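Local coordinates for protein Apc35852 (PDB 1U9C) that is of unknown function but belongs to the DJ-1/PfpI family, whose members include chaperone-like proteins and cysteine proteases, at residues A[33-36]-A[37-41]. Residues are numbered along the deposited sequence; the frame is centred on the assembly and turned at random.
Sequences VPYL and VFQEK
Q39 lays its CG over one face of the Y35 ring, 4.0 Å from the ring centroid and displaced toward CE2, in a CH-pi contact one turn along the helix. With CG anti to the backbone N (chi1 179°), the Y35 ring is placed where Q39 CG can cover that face, while the glutamine chain bends at chi2 and leaves its amide plane tilted 20° from that of the ring. A long, flexible glutamine suits this exposed border, where one methylene can lie on the ring beneath a polar end. On the buried face of the helix P34 and F38 meet: P34 CB is 4.1 Å from F38 CE2, and P34 O sits over one face of the phenyl ring, 3.2 Å from F38 CG. P34 O also accepts the nearly straight bond from F38 N (2.9 Å, 167°), one of four successive i to i+4 bonds from V33 to E40. Proline, lacking an N-H, kinks helix 28-40. This helix packs on the central sheet of the DJ-1/PfpI alpha/beta fold, where the flat apolar ring of F38 suits a buried place between V8 and V45 of the sheet and V216 of helix 209-221. Cutting F38 back to an alanine would probably take the aromatic neighbour from P34 CB and open a gap against those valines. Exposed E40, extended beyond CG, passes its carboxylate across the L36 side chain, OE2 3.7 Å from L36 CG.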
loop_
_atom_site.group_PDB
_atom_site.type_symbol
_atom_site.label_atom_id
_atom_site.label_comp_id
_atom_site.label_asym_id
_atom_site.label_seq_id
_atom_site.Cartn_x
_atom_site.Cartn_y
_atom_site.Cartn_z
ATOM N N VAL A 33 -6.987 -2.657 9.283
ATOM C CA VAL A 33 -8.241 -3.196 8.789
ATOM C C VAL A 33 -7.965 -4.335 7.776
ATOM O O VAL A 33 -8.536 -5.418 7.887
ATOM C CB VAL A 33 -9.101 -2.074 8.246
ATOM C CG1 VAL A 33 -10.141 -2.582 7.256
ATOM C CG2 VAL A 33 -9.730 -1.283 9.410
ATOM N N PRO A 34 -7.102 -4.144 6.784
ATOM C CA PRO A 34 -6.738 -5.254 5.914
ATOM C C PRO A 34 -6.145 -6.455 6.648
ATOM O O PRO A 34 -6.478 -7.602 6.307
ATOM C CB PRO A 34 -5.787 -4.601 4.893
ATOM C CG PRO A 34 -6.278 -3.184 4.857
ATOM C CD PRO A 34 -6.539 -2.876 6.299
ATOM N N TYR A 35 -5.245 -6.199 7.577
ATOM C CA TYR A 35 -4.616 -7.299 8.334
ATOM C C TYR A 35 -5.726 -8.148 8.992
ATOM O O TYR A 35 -5.695 -9.384 8.865
ATOM C CB TYR A 35 -3.691 -6.697 9.402
ATOM C CG TYR A 35 -2.971 -7.723 10.286
ATOM C CD1 TYR A 35 -1.832 -8.299 9.859
ATOM C CD2 TYR A 35 -3.453 -8.064 11.522
ATOM C CE1 TYR A 35 -1.162 -9.219 10.643
ATOM C CE2 TYR A 35 -2.746 -8.992 12.318
ATOM C CZ TYR A 35 -1.614 -9.515 11.845
ATOM O OH TYR A 35 -0.916 -10.441 12.639
ATOM N N LEU A 36 -6.680 -7.509 9.628
ATOM C CA LEU A 36 -7.747 -8.244 10.319
ATOM C C LEU A 36 -8.588 -9.013 9.288
ATOM O O LEU A 36 -8.962 -10.181 9.531
ATOM C CB LEU A 36 -8.642 -7.267 11.120
ATOM C CG LEU A 36 -9.880 -7.795 11.844
ATOM C CD1 LEU A 36 -9.427 -8.769 12.906
ATOM C CD2 LEU A 36 -10.757 -6.713 12.444
ATOM N N VAL A 37 -8.970 -8.408 8.152
ATOM C CA VAL A 37 -9.691 -9.102 7.090
ATOM C C VAL A 37 -8.950 -10.354 6.663
ATOM O O VAL A 37 -9.541 -11.464 6.567
ATOM C CB VAL A 37 -9.955 -8.152 5.857
ATOM C CG1 VAL A 37 -10.422 -8.944 4.591
ATOM C CG2 VAL A 37 -10.964 -7.050 6.196
ATOM N N PHE A 38 -7.645 -10.222 6.391
ATOM C CA PHE A 38 -6.872 -11.375 5.938
ATOM C C PHE A 38 -6.727 -12.459 7.011
ATOM O O PHE A 38 -6.846 -13.652 6.720
ATOM C CB PHE A 38 -5.497 -10.912 5.424
ATOM C CG PHE A 38 -5.553 -9.940 4.271
ATOM C CD1 PHE A 38 -6.538 -9.980 3.305
ATOM C CD2 PHE A 38 -4.583 -8.961 4.163
ATOM C CE1 PHE A 38 -6.569 -9.086 2.274
ATOM C CE2 PHE A 38 -4.627 -8.070 3.124
ATOM C CZ PHE A 38 -5.618 -8.139 2.184
ATOM N N GLN A 39 -6.486 -12.046 8.247
ATOM C CA GLN A 39 -6.446 -13.020 9.349
ATOM C C GLN A 39 -7.791 -13.742 9.478
ATOM O O GLN A 39 -7.774 -14.990 9.669
ATOM C CB GLN A 39 -6.077 -12.298 10.658
ATOM C CG GLN A 39 -4.665 -11.856 10.711
ATOM C CD GLN A 39 -3.716 -13.009 10.731
ATOM O OE1 GLN A 39 -2.831 -13.140 9.891
ATOM N NE2 GLN A 39 -3.962 -13.917 11.648
ATOM N N GLU A 40 -8.937 -13.039 9.352
ATOM C CA GLU A 40 -10.312 -13.665 9.462
ATOM C C GLU A 40 -10.508 -14.705 8.397
ATOM O O GLU A 40 -11.258 -15.675 8.587
ATOM C CB GLU A 40 -11.402 -12.579 9.296
ATOM C CG GLU A 40 -11.635 -11.675 10.506
ATOM C CD GLU A 40 -12.483 -10.413 10.232
ATOM O OE1 GLU A 40 -12.702 -9.943 9.077
ATOM O OE2 GLU A 40 -12.955 -9.801 11.216
ATOM N N LYS A 41 -9.941 -14.520 7.233
ATOM C CA LYS A 41 -10.078 -15.466 6.166
ATOM C C LYS A 41 -9.151 -16.656 6.332
ATOM O O LYS A 41 -9.217 -17.611 5.533
ATOM C CB LYS A 41 -9.742 -14.822 4.810
ATOM C CG LYS A 41 -10.790 -13.936 4.240
ATOM C CD LYS A 41 -12.109 -14.677 3.902
ATOM C CE LYS A 41 -12.017 -15.692 2.798
ATOM N NZ LYS A 41 -13.391 -16.279 2.499
#